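Local coordinates for protein kinase containing Z-DNA binding domains (Danio rerio, PDB 4LB6) that binds left-handed Z-DNA through the Zalpha domain described here and probably phosphorylates the translation initiation factor eIF2alpha through a separate kinase domain, at residues S26-I31 against R44-L49; V55-T58 against R64-W67; E13-D18 against L35-S40. One frame throughout, in Å; residues are numbered along the deposited sequence.

How the contacts relate
The three contacts hold together one compact winged helix-turn-helix Zalpha domain. Contact 1 lies about 2 Å from the centre of the chain and joins helices 28-35 and 39-51. Contact 3, its centre about 7 Å from that of contact 1, sets helix 10-23 against the turn between those helices, and the segments of the two contacts alternate along the chain. Contact 2 follows both as the hairpin of strands 55-58 and 66-69, its centre about 8 Å from contact 1 and 14 Å from contact 3, on the opposite side of the chain's centre. Tyr47 and Trp67 join contacts 1 and 2 edge to face. Each contact brings along residues that meet the DNA strand of chain B.

Contact 1: residues S26-I31 against R44-L49; sequences STVQDI and RHLYSL. With nucleotides of chain B.
Between residues 26-31 and 44-49 a single methyl, CD1 of Leu46, makes all the side-chain contact. Leu46 and Ile31 reach for each other tip to tip, CD1 to CD1 at 4.0 Å, while Val28 CB lies 4.3 Å from the same Leu46 CD1. All three side chains are buried, and Trp67 and Val42 pack around them. Ahead of helix 28-35, Thr27 and Asp30 form a capping box: Thr27 N donates to Asp30 OD2 at 3.0 Å, on the anti side of the carboxylate, and the returning bond from Asp30 N to Thr27 OG1 is weak. These are the two helices of the helix-turn-helix, and 39-51 is the recognition helix that Zalpha domains lay against Z-DNA. Tyr47 follows Leu46 and turns toward the DNA. One ring face takes C8 of DG5 of chain B over its centre, 3.4 Å above the plane, while Tyr47 OH makes a short 2.5 Å bond to OP1 of DC4 of chain B at the ring edge. With an alanine here, the guanine would probably lose its flat partner and the DC4 phosphate its hydroxyl donor. Arg44, with CG anti to the backbone N (chi1 168°) and the chain bent at chi3, brings NE edge-on to OP1 of DC6 of chain B at 2.8 Å, a nearly straight bond (166°), while its NH2 forms a salt bridge with Glu38 of a third subunit.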
loop_
_atom_site.group_PDB
_atom_site.type_symbol
_atom_site.label_atom_id
_atom_site.label_comp_id
_atom_site.label_asym_id
_atom_site.label_seq_id
_atom_site.Cartn_x
_atom_site.Cartn_y
_atom_site.Cartn_z
ATOM N N SER A 26 -10.092 -11.440 11.911
ATOM C CA SER A 26 -9.532 -10.123 11.652
ATOM C C SER A 26 -8.191 -10.218 10.939
ATOM O O SER A 26 -7.462 -11.230 11.078
ATOM C CB SER A 26 -9.313 -9.409 12.977
ATOM O OG SER A 26 -10.499 -9.380 13.718
ATOM N N THR A 27 -7.858 -9.177 10.175
ATOM C CA THR A 27 -6.526 -9.064 9.579
ATOM C C THR A 27 -5.623 -8.262 10.521
ATOM O O THR A 27 -6.097 -7.605 11.473
ATOM C CB THR A 27 -6.576 -8.326 8.229
ATOM O OG1 THR A 27 -7.031 -6.988 8.478
ATOM C CG2 THR A 27 -7.564 -9.055 7.261
ATOM N N VAL A 28 -4.320 -8.343 10.292
ATOM C CA VAL A 28 -3.393 -7.559 11.112
ATOM C C VAL A 28 -3.713 -6.053 11.000
ATOM O O VAL A 28 -3.501 -5.280 11.939
ATOM C CB VAL A 28 -1.903 -7.844 10.759
ATOM C CG1 VAL A 28 -1.543 -7.474 9.253
ATOM C CG2 VAL A 28 -0.937 -7.181 11.821
ATOM N N GLN A 29 -4.203 -5.635 9.842
ATOM C CA GLN A 29 -4.467 -4.232 9.646
ATOM C C GLN A 29 -5.583 -3.744 10.597
ATOM O O GLN A 29 -5.439 -2.696 11.269
ATOM C CB GLN A 29 -4.820 -3.970 8.169
ATOM C CG GLN A 29 -3.588 -4.019 7.203
ATOM C CD GLN A 29 -3.156 -5.431 6.779
ATOM O OE1 GLN A 29 -3.834 -6.417 7.053
ATOM N NE2 GLN A 29 -2.027 -5.525 6.070
ATOM N N ASP A 30 -6.645 -4.561 10.712
ATOM C CA ASP A 30 -7.710 -4.376 11.713
ATOM C C ASP A 30 -7.153 -4.124 13.105
ATOM O O ASP A 30 -7.535 -3.182 13.805
ATOM C CB ASP A 30 -8.629 -5.620 11.764
ATOM C CG ASP A 30 -9.500 -5.753 10.523
ATOM O OD1 ASP A 30 -9.817 -4.683 9.952
ATOM O OD2 ASP A 30 -9.846 -6.903 10.108
ATOM N N ILE A 31 -6.244 -4.999 13.505
ATOM C CA ILE A 31 -5.752 -5.054 14.890
ATOM C C ILE A 31 -4.770 -3.893 15.170
ATOM O O ILE A 31 -4.924 -3.149 16.152
ATOM C CB ILE A 31 -5.020 -6.367 15.133
ATOM C CG1 ILE A 31 -5.960 -7.551 14.910
ATOM C CG2 ILE A 31 -4.514 -6.408 16.571
ATOM C CD1 ILE A 31 -5.197 -8.917 14.734
ATOM N N ARG A 44 4.410 -10.059 14.577
ATOM C CA ARG A 44 5.383 -10.889 15.329
ATOM C C ARG A 44 4.599 -11.686 16.382
ATOM O O ARG A 44 4.781 -12.923 16.540
ATOM C CB ARG A 44 6.463 -9.993 16.024
ATOM C CG ARG A 44 7.392 -10.657 17.078
ATOM C CD ARG A 44 8.359 -9.584 17.668
ATOM N NE ARG A 44 8.830 -8.747 16.572
ATOM C CZ ARG A 44 8.743 -7.417 16.518
ATOM N NH1 ARG A 44 8.294 -6.728 17.549
ATOM N NH2 ARG A 44 9.141 -6.773 15.430
ATOM N N HIS A 45 3.740 -10.972 17.106
ATOM C CA HIS A 45 2.980 -11.648 18.173
ATOM C C HIS A 45 1.915 -12.608 17.664
ATOM O O HIS A 45 1.678 -13.623 18.315
ATOM C CB HIS A 45 2.432 -10.614 19.178
ATOM C CG HIS A 45 3.521 -10.017 20.017
ATOM N ND1 HIS A 45 4.145 -10.719 21.036
ATOM C CD2 HIS A 45 4.152 -8.825 19.941
ATOM C CE1 HIS A 45 5.079 -9.959 21.580
ATOM N NE2 HIS A 45 5.101 -8.801 20.940
ATOM N N LEU A 46 1.262 -12.306 16.529
ATOM C CA LEU A 46 0.277 -13.249 15.986
ATOM C C LEU A 46 0.949 -14.571 15.615
ATOM O O LEU A 46 0.435 -15.668 15.942
ATOM C CB LEU A 46 -0.367 -12.653 14.718
ATOM C CG LEU A 46 -1.475 -11.644 15.060
ATOM C CD1 LEU A 46 -1.868 -10.877 13.758
ATOM C CD2 LEU A 46 -2.710 -12.303 15.626
ATOM N N TYR A 47 2.104 -14.469 14.946
ATOM C CA TYR A 47 2.833 -15.693 14.529
ATOM C C TYR A 47 3.295 -16.464 15.757
ATOM O O TYR A 47 3.176 -17.708 15.825
ATOM C CB TYR A 47 3.989 -15.401 13.538
ATOM C CG TYR A 47 3.426 -15.233 12.134
ATOM C CD1 TYR A 47 3.015 -13.967 11.666
ATOM C CD2 TYR A 47 3.156 -16.362 11.336
ATOM C CE1 TYR A 47 2.433 -13.827 10.394
ATOM C CE2 TYR A 47 2.591 -16.238 10.063
ATOM C CZ TYR A 47 2.197 -14.982 9.597
ATOM O OH TYR A 47 1.660 -14.874 8.312
ATOM N N SER A 48 3.801 -15.747 16.751
ATOM C CA SER A 48 4.136 -16.392 18.049
ATOM C C SER A 48 2.947 -17.060 18.760
ATOM O O SER A 48 3.082 -18.163 19.338
ATOM C CB SER A 48 4.781 -15.385 19.003
ATOM O OG SER A 48 4.918 -15.992 20.279
ATOM N N LEU A 49 1.805 -16.380 18.773
ATOM C CA LEU A 49 0.600 -16.968 19.367
ATOM C C LEU A 49 0.088 -18.149 18.546
ATOM O O LEU A 49 -0.559 -19.044 19.075
ATOM C CB LEU A 49 -0.515 -15.938 19.474
ATOM C CG LEU A 49 -0.322 -14.851 20.497
ATOM C CD1 LEU A 49 -1.146 -13.589 20.193
ATOM C CD2 LEU A 49 -0.678 -15.453 21.869
ATOM P P DG B 5 5.409 -7.584 8.970
ATOM O OP1 DG B 5 3.988 -7.206 8.886
ATOM O OP2 DG B 5 6.519 -6.584 9.160
ATOM O "O5'" DG B 5 5.535 -8.706 10.077
ATOM C "C5'" DG B 5 6.870 -9.265 10.486
ATOM C "C4'" DG B 5 6.680 -10.478 11.367
ATOM O "O4'" DG B 5 5.946 -11.511 10.700
ATOM C "C3'" DG B 5 8.053 -11.151 11.678
ATOM O "O3'" DG B 5 8.424 -10.570 12.935
ATOM C "C2'" DG B 5 7.676 -12.595 11.867
ATOM C "C1'" DG B 5 6.412 -12.828 11.045
ATOM N N9 DG B 5 6.536 -13.525 9.758
ATOM C C8 DG B 5 5.803 -14.623 9.409
ATOM N N7 DG B 5 5.995 -15.032 8.165
ATOM C C5 DG B 5 6.978 -14.179 7.672
ATOM C C6 DG B 5 7.545 -14.128 6.365
ATOM O O6 DG B 5 7.307 -14.872 5.416
ATOM N N1 DG B 5 8.447 -13.074 6.198
ATOM C C2 DG B 5 8.698 -12.143 7.191
ATOM N N2 DG B 5 9.564 -11.142 6.873
ATOM N N3 DG B 5 8.120 -12.206 8.426
ATOM C C4 DG B 5 7.268 -13.220 8.597
ATOM P P DC B 6 9.927 -10.067 13.245
ATOM O OP1 DC B 6 10.222 -10.318 14.683
ATOM O OP2 DC B 6 10.298 -8.787 12.677
ATOM O "O5'" DC B 6 10.835 -11.197 12.498
ATOM C "C5'" DC B 6 12.222 -11.255 12.903
ATOM C "C4'" DC B 6 13.027 -11.498 11.588
ATOM O "O4'" DC B 6 12.731 -12.813 11.055
ATOM C "C3'" DC B 6 12.850 -10.451 10.468
ATOM O "O3'" DC B 6 14.125 -10.164 9.902
ATOM C "C2'" DC B 6 12.003 -11.256 9.456
ATOM C "C1'" DC B 6 12.598 -12.642 9.684
ATOM N N1 DC B 6 11.691 -13.695 9.196
ATOM C C2 DC B 6 11.838 -14.061 7.853
ATOM O O2 DC B 6 12.672 -13.444 7.186
ATOM N N3 DC B 6 11.036 -14.992 7.340
ATOM C C4 DC B 6 10.172 -15.595 8.134
ATOM N N4 DC B 6 9.389 -16.544 7.630
ATOM C C5 DC B 6 10.010 -15.254 9.509
ATOM C C6 DC B 6 10.824 -14.302 10.022
ATOM P P DC B 4 1.607 -11.545 6.373
ATOM O OP1 DC B 4 1.181 -12.518 7.465
ATOM O OP2 DC B 4 1.258 -10.060 6.557
ATOM O "O5'" DC B 4 3.143 -11.702 6.295
ATOM C "C5'" DC B 4 4.023 -11.644 7.514
ATOM C "C4'" DC B 4 5.229 -10.750 7.366
ATOM O "O4'" DC B 4 6.036 -11.302 6.253
ATOM C "C3'" DC B 4 4.890 -9.288 6.965
ATOM O "O3'" DC B 4 5.777 -8.337 7.607
ATOM C "C2'" DC B 4 5.160 -9.307 5.413
ATOM C "C1'" DC B 4 6.376 -10.230 5.420
ATOM N N1 DC B 4 6.560 -10.785 4.066
ATOM C C2 DC B 4 7.408 -10.138 3.188
ATOM O O2 DC B 4 8.011 -9.150 3.554
ATOM N N3 DC B 4 7.526 -10.607 1.914
ATOM C C4 DC B 4 6.800 -11.680 1.533
ATOM N N4 DC B 4 7.019 -12.072 0.224
ATOM C C5 DC B 4 5.877 -12.333 2.400
ATOM C C6 DC B 4 5.791 -11.834 3.643
#

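Contact 2: residues V55-T58 against R64-W67; sequences VFKT and RPVW. With nucleotides of chain B.
Lys57 turns CG into the cramped place between its backbone N and carbonyl carbon (chi1 85°), and Trp67 holds CG anti to the carbonyl carbon (chi1 -65°), so the two side chains leave the sheet side by side and point the same way. The lysine methylene chain thereby lies along the indole. Lys57 CB stands 3.5 Å from the centroid of the six-membered ring of Trp67, only 8° off its normal, a CH-pi contact over the face. Lys57 CD runs on just past the rim at the CZ2-CH2 edge, 3.6 Å from Trp67 CZ2, and on its other side touches Pro65 CB at 3.8 Å. Past these methylenes the chain bends at chi4, and NZ leaves the hairpin to bond Gln50 OE1. Val55 adds CG2 obliquely, 3.7 Å from Trp67 CE3. Together the strands form the antiparallel hairpin, the wing of the winged helix-turn-helix. Lys57 and Trp67 make a non-hydrogen-bonded pair, with side chains toward helix 39-51; Thr58 and Val66 make a hydrogen-bonded pair, with side chains on the reverse face. There Thr58 N donates to Val66 O in the carbonyl plane, and Val66 N donates to Thr58 O, each at 3.1 Å. A water donates to both Phe56 O and Val66 O, giving the latter carbonyl a second donor. Beyond the paired residues the wing reaches the DNA. Pro65 CD packs 3.4 Å from O3' of DG3 of chain B, and Arg64, whose guanidinium meets the same nucleotide edge-on, donates from NE to OP2 of DG3 at 3.1 Å.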
loop_
_atom_site.group_PDB
_atom_site.type_symbol
_atom_site.label_atom_id
_atom_site.label_comp_id
_atom_site.label_asym_id
_atom_site.label_seq_id
_atom_site.Cartn_x
_atom_site.Cartn_y
_atom_site.Cartn_z
ATOM N N VAL A 55 -3.975 -18.751 18.665
ATOM C CA VAL A 55 -4.730 -18.199 17.550
ATOM C C VAL A 55 -4.398 -19.026 16.308
ATOM O O VAL A 55 -3.425 -19.794 16.288
ATOM C CB VAL A 55 -4.347 -16.705 17.224
ATOM C CG1 VAL A 55 -4.479 -15.804 18.499
ATOM C CG2 VAL A 55 -2.935 -16.648 16.637
ATOM N N PHE A 56 -5.167 -18.853 15.252
ATOM C CA PHE A 56 -4.798 -19.531 13.994
ATOM C C PHE A 56 -5.113 -18.650 12.831
ATOM O O PHE A 56 -5.926 -17.737 12.922
ATOM C CB PHE A 56 -5.507 -20.879 13.829
ATOM C CG PHE A 56 -7.003 -20.767 13.703
ATOM C CD1 PHE A 56 -7.773 -20.489 14.795
ATOM C CD2 PHE A 56 -7.624 -20.909 12.469
ATOM C CE1 PHE A 56 -9.159 -20.394 14.699
ATOM C CE2 PHE A 56 -8.996 -20.803 12.351
ATOM C CZ PHE A 56 -9.768 -20.551 13.478
ATOM N N LYS A 57 -4.414 -18.875 11.730
ATOM C CA LYS A 57 -4.718 -18.090 10.563
ATOM C C LYS A 57 -5.199 -19.018 9.469
ATOM O O LYS A 57 -4.868 -20.207 9.457
ATOM C CB LYS A 57 -3.508 -17.289 10.095
ATOM C CG LYS A 57 -2.562 -18.033 9.209
ATOM C CD LYS A 57 -1.376 -17.181 8.844
ATOM C CE LYS A 57 -0.378 -18.005 8.038
ATOM N NZ LYS A 57 0.017 -19.235 8.802
ATOM N N THR A 58 -5.999 -18.450 8.576
ATOM C CA THR A 58 -6.395 -19.081 7.337
ATOM C C THR A 58 -5.944 -18.158 6.233
ATOM O O THR A 58 -5.964 -16.926 6.368
ATOM C CB THR A 58 -7.898 -19.207 7.236
ATOM O OG1 THR A 58 -8.454 -17.890 7.183
ATOM C CG2 THR A 58 -8.445 -19.933 8.463
ATOM N N ARG A 64 -4.736 -11.230 2.482
ATOM C CA ARG A 64 -4.376 -11.015 3.860
ATOM C C ARG A 64 -4.750 -12.226 4.648
ATOM O O ARG A 64 -5.889 -12.646 4.589
ATOM C CB ARG A 64 -5.152 -9.832 4.420
ATOM C CG ARG A 64 -5.123 -8.645 3.515
ATOM C CD ARG A 64 -5.400 -7.399 4.324
ATOM N NE ARG A 64 -4.516 -6.377 3.796
ATOM C CZ ARG A 64 -4.743 -5.084 3.896
ATOM N NH1 ARG A 64 -5.849 -4.665 4.480
ATOM N NH2 ARG A 64 -3.845 -4.244 3.397
ATOM N N PRO A 65 -3.804 -12.767 5.421
ATOM C CA PRO A 65 -4.194 -13.835 6.333
ATOM C C PRO A 65 -5.258 -13.276 7.260
ATOM O O PRO A 65 -5.303 -12.054 7.489
ATOM C CB PRO A 65 -2.911 -14.137 7.108
ATOM C CG PRO A 65 -1.775 -13.677 6.151
ATOM C CD PRO A 65 -2.362 -12.468 5.475
ATOM N N VAL A 66 -6.143 -14.155 7.700
ATOM C CA VAL A 66 -7.181 -13.774 8.631
ATOM C C VAL A 66 -7.013 -14.574 9.885
ATOM O O VAL A 66 -6.897 -15.805 9.855
ATOM C CB VAL A 66 -8.585 -14.005 8.005
ATOM C CG1 VAL A 66 -9.626 -13.928 9.053
ATOM C CG2 VAL A 66 -8.850 -12.949 6.884
ATOM N N TRP A 67 -7.041 -13.878 11.019
ATOM C CA TRP A 67 -6.666 -14.473 12.285
ATOM C C TRP A 67 -7.900 -14.664 13.159
ATOM O O TRP A 67 -8.812 -13.869 13.076
ATOM C CB TRP A 67 -5.667 -13.557 12.991
ATOM C CG TRP A 67 -4.381 -13.450 12.212
ATOM C CD1 TRP A 67 -4.067 -12.535 11.262
ATOM C CD2 TRP A 67 -3.264 -14.319 12.324
ATOM N NE1 TRP A 67 -2.766 -12.768 10.768
ATOM C CE2 TRP A 67 -2.278 -13.887 11.390
ATOM C CE3 TRP A 67 -3.005 -15.442 13.113
ATOM C CZ2 TRP A 67 -1.033 -14.527 11.258
ATOM C CZ3 TRP A 67 -1.794 -16.077 12.970
ATOM C CH2 TRP A 67 -0.829 -15.621 12.051
ATOM P P DG B 3 -1.478 -7.546 2.062
ATOM O OP1 DG B 3 -2.642 -7.653 1.112
ATOM O OP2 DG B 3 -1.534 -6.897 3.376
ATOM O "O5'" DG B 3 -1.187 -9.123 2.242
ATOM C "C5'" DG B 3 -0.046 -9.523 3.055
ATOM C "C4'" DG B 3 0.263 -10.981 2.844
ATOM O "O4'" DG B 3 0.478 -11.325 1.407
ATOM C "C3'" DG B 3 1.487 -11.430 3.683
ATOM O "O3'" DG B 3 0.991 -11.941 4.979
ATOM C "C2'" DG B 3 1.976 -12.640 2.837
ATOM C "C1'" DG B 3 1.501 -12.343 1.369
ATOM N N9 DG B 3 2.488 -11.824 0.393
ATOM C C8 DG B 3 2.689 -12.277 -0.885
ATOM N N7 DG B 3 3.599 -11.618 -1.542
ATOM C C5 DG B 3 3.994 -10.595 -0.666
ATOM C C6 DG B 3 4.931 -9.583 -0.879
ATOM O O6 DG B 3 5.552 -9.375 -1.907
ATOM N N1 DG B 3 5.088 -8.735 0.221
ATOM C C2 DG B 3 4.320 -8.902 1.344
ATOM N N2 DG B 3 4.551 -7.967 2.253
ATOM N N3 DG B 3 3.392 -9.873 1.565
ATOM C C4 DG B 3 3.343 -10.709 0.532
HETATM O O HOH W 1 -8.465 -17.582 11.297
#

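Contact 3: residues E13-D18 against L35-S40; sequences EMRICD and LKLEKS. With nucleotides of chain B.
The turn of the helix-turn-helix, between helices 28-35 and 39-51, is fastened to helix 10-23 chiefly by Arg15 and Leu35. These side chains slide past each other in opposite directions, which puts the leucine over one face of the guanidinium: Leu35 CB and CD2 each lie about 3.6 Å from Arg15 NH2. The same NH2 donates to Leu35 O at 2.9 Å, with an N-H...O angle of 153°. The donor approaches that carbonyl from the side, at a C=O...N angle of 108°, tilted from its plane. A bend at chi3 (69°) in an otherwise extended arginine chain turns the guanidinium so that one face meets Leu35 while NH2 reaches the carbonyl. A water accepts from Arg15 NH1 and also lies by Leu35 O, though its distance there is too short to be trusted. Lys36, with a positive phi, is the first residue to leave helical geometry, consistent with a Leu35 carbonyl turned to outside partners. On the inner side Ile16 crosses Leu35 at about a right angle, CG1 to CD1 at 3.9 Å, and continues onto His45 and Leu46 of helix 39-51. Leu37 CD2 comes obliquely to Arg15 NH1 at 4.0 Å. Glu38 then takes the N-cap position of helix 39-51, and its carboxylate pairs with Arg44 of a third subunit. One residue on, Lys39 sends CG anti to its backbone N, bends at chi3 and chi4, and delivers NZ to OP1 of DG5 of chain B at 2.6 Å. A turn packed on the first helix and leading into a DNA-facing recognition helix is characteristic of the winged helix-turn-helix of Zalpha domains.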
loop_
_atom_site.group_PDB
_atom_site.type_symbol
_atom_site.label_atom_id
_atom_site.label_comp_id
_atom_site.label_asym_id
_atom_site.label_seq_id
_atom_site.Cartn_x
_atom_site.Cartn_y
_atom_site.Cartn_z
ATOM N N GLU A 13 0.198 -9.183 23.833
ATOM C CA GLU A 13 -0.439 -10.405 23.387
ATOM C C GLU A 13 -1.834 -10.471 23.967
ATOM O O GLU A 13 -2.735 -10.886 23.277
ATOM C CB GLU A 13 0.402 -11.666 23.688
ATOM C CG GLU A 13 1.441 -11.886 22.615
ATOM C CD GLU A 13 2.424 -13.030 22.822
ATOM O OE1 GLU A 13 2.179 -13.953 23.614
ATOM O OE2 GLU A 13 3.463 -13.005 22.126
ATOM N N MET A 14 -2.012 -10.061 25.221
ATOM C CA MET A 14 -3.359 -10.020 25.799
ATOM C C MET A 14 -4.265 -9.096 24.990
ATOM O O MET A 14 -5.443 -9.421 24.717
ATOM C CB MET A 14 -3.299 -9.566 27.271
ATOM C CG MET A 14 -4.667 -9.214 27.839
ATOM S SD MET A 14 -4.537 -8.745 29.572
ATOM C CE MET A 14 -3.522 -10.077 30.195
ATOM N N ARG A 15 -3.726 -7.939 24.611
ATOM C CA ARG A 15 -4.523 -6.955 23.871
ATOM C C ARG A 15 -4.917 -7.454 22.455
ATOM O O ARG A 15 -6.028 -7.228 21.980
ATOM C CB ARG A 15 -3.793 -5.600 23.810
ATOM C CG ARG A 15 -3.890 -4.783 25.160
ATOM C CD ARG A 15 -3.077 -3.447 25.051
ATOM N NE ARG A 15 -3.727 -2.515 24.120
ATOM C CZ ARG A 15 -3.116 -1.672 23.267
ATOM N NH1 ARG A 15 -1.782 -1.599 23.163
ATOM N NH2 ARG A 15 -3.875 -0.896 22.503
ATOM N N ILE A 16 -4.019 -8.185 21.821
ATOM C CA ILE A 16 -4.328 -8.784 20.533
ATOM C C ILE A 16 -5.414 -9.846 20.671
ATOM O O ILE A 16 -6.380 -9.873 19.893
ATOM C CB ILE A 16 -3.077 -9.432 19.915
ATOM C CG1 ILE A 16 -2.120 -8.292 19.507
ATOM C CG2 ILE A 16 -3.471 -10.253 18.614
ATOM C CD1 ILE A 16 -0.648 -8.725 19.106
ATOM N N CYS A 17 -5.268 -10.695 21.681
ATOM C CA CYS A 17 -6.206 -11.783 21.834
ATOM C C CYS A 17 -7.556 -11.212 22.230
ATOM O O CYS A 17 -8.612 -11.746 21.877
ATOM C CB CYS A 17 -5.732 -12.763 22.899
ATOM S SG CYS A 17 -4.360 -13.801 22.261
ATOM N N ASP A 18 -7.519 -10.130 22.979
ATOM C CA ASP A 18 -8.781 -9.528 23.412
ATOM C C ASP A 18 -9.517 -8.894 22.216
ATOM O O ASP A 18 -10.735 -8.945 22.112
ATOM C CB ASP A 18 -8.489 -8.495 24.481
ATOM C CG ASP A 18 -9.736 -7.824 24.997
ATOM O OD1 ASP A 18 -10.453 -8.399 25.841
ATOM O OD2 ASP A 18 -9.973 -6.693 24.539
ATOM N N LEU A 35 -5.289 -0.941 18.090
ATOM C CA LEU A 35 -4.388 -1.031 19.236
ATOM C C LEU A 35 -3.294 0.044 19.226
ATOM O O LEU A 35 -2.550 0.191 20.200
ATOM C CB LEU A 35 -3.749 -2.421 19.296
ATOM C CG LEU A 35 -4.719 -3.601 19.437
ATOM C CD1 LEU A 35 -3.927 -4.872 19.645
ATOM C CD2 LEU A 35 -5.728 -3.369 20.569
ATOM N N LYS A 36 -3.175 0.763 18.105
ATOM C CA LYS A 36 -2.101 1.734 17.915
ATOM C C LYS A 36 -0.726 1.140 18.170
ATOM O O LYS A 36 0.036 1.671 18.963
ATOM C CB LYS A 36 -2.356 3.013 18.749
ATOM C CG LYS A 36 -3.706 3.644 18.505
ATOM C CD LYS A 36 -3.902 4.857 19.419
ATOM C CE LYS A 36 -5.342 5.028 19.918
ATOM N NZ LYS A 36 -5.497 6.337 20.639
ATOM N N LEU A 37 -0.422 0.019 17.503
ATOM C CA LEU A 37 0.895 -0.615 17.545
ATOM C C LEU A 37 1.435 -0.682 16.085
ATOM O O LEU A 37 0.688 -0.453 15.136
ATOM C CB LEU A 37 0.795 -2.035 18.081
ATOM C CG LEU A 37 0.203 -2.084 19.518
ATOM C CD1 LEU A 37 -0.249 -3.547 19.758
ATOM C CD2 LEU A 37 1.257 -1.629 20.525
ATOM N N GLU A 38 2.724 -0.968 15.898
ATOM C CA GLU A 38 3.220 -1.181 14.527
ATOM C C GLU A 38 2.618 -2.487 14.025
ATOM O O GLU A 38 2.507 -3.445 14.773
ATOM C CB GLU A 38 4.775 -1.301 14.518
ATOM C CG GLU A 38 5.521 0.008 14.896
ATOM C CD GLU A 38 5.691 0.972 13.697
ATOM O OE1 GLU A 38 5.591 0.546 12.523
ATOM O OE2 GLU A 38 5.918 2.172 13.922
ATOM N N LYS A 39 2.363 -2.548 12.744
ATOM C CA LYS A 39 1.900 -3.774 12.064
ATOM C C LYS A 39 2.898 -4.895 12.303
ATOM O O LYS A 39 2.491 -6.001 12.656
ATOM C CB LYS A 39 1.741 -3.536 10.570
ATOM C CG LYS A 39 1.273 -4.781 9.766
ATOM C CD LYS A 39 1.040 -4.507 8.271
ATOM C CE LYS A 39 2.300 -4.431 7.419
ATOM N NZ LYS A 39 2.760 -5.844 7.041
ATOM N N SER A 40 4.193 -4.613 12.186
ATOM C CA SER A 40 5.173 -5.680 12.346
ATOM C C SER A 40 5.139 -6.233 13.793
ATOM O O SER A 40 5.348 -7.461 14.014
ATOM C CB SER A 40 6.563 -5.150 12.003
ATOM O OG SER A 40 6.856 -4.114 12.922
ATOM P P DG B 5 5.409 -7.584 8.970
ATOM O OP1 DG B 5 3.988 -7.206 8.886
ATOM O OP2 DG B 5 6.519 -6.584 9.160
ATOM O "O5'" DG B 5 5.535 -8.706 10.077
ATOM C "C5'" DG B 5 6.870 -9.265 10.486
ATOM C "C4'" DG B 5 6.680 -10.478 11.367
ATOM O "O4'" DG B 5 5.946 -11.511 10.700
ATOM C "C3'" DG B 5 8.053 -11.151 11.678
ATOM O "O3'" DG B 5 8.424 -10.570 12.935
ATOM C "C2'" DG B 5 7.676 -12.595 11.867
ATOM C "C1'" DG B 5 6.412 -12.828 11.045
ATOM N N9 DG B 5 6.536 -13.525 9.758
ATOM C C8 DG B 5 5.803 -14.623 9.409
ATOM N N7 DG B 5 5.995 -15.032 8.165
ATOM C C5 DG B 5 6.978 -14.179 7.672
ATOM C C6 DG B 5 7.545 -14.128 6.365
ATOM O O6 DG B 5 7.307 -14.872 5.416
ATOM N N1 DG B 5 8.447 -13.074 6.198
ATOM C C2 DG B 5 8.698 -12.143 7.191
ATOM N N2 DG B 5 9.564 -11.142 6.873
ATOM N N3 DG B 5 8.120 -12.206 8.426
ATOM C C4 DG B 5 7.268 -13.220 8.597
HETATM O O HOH W 2 -1.158 1.074 21.964
#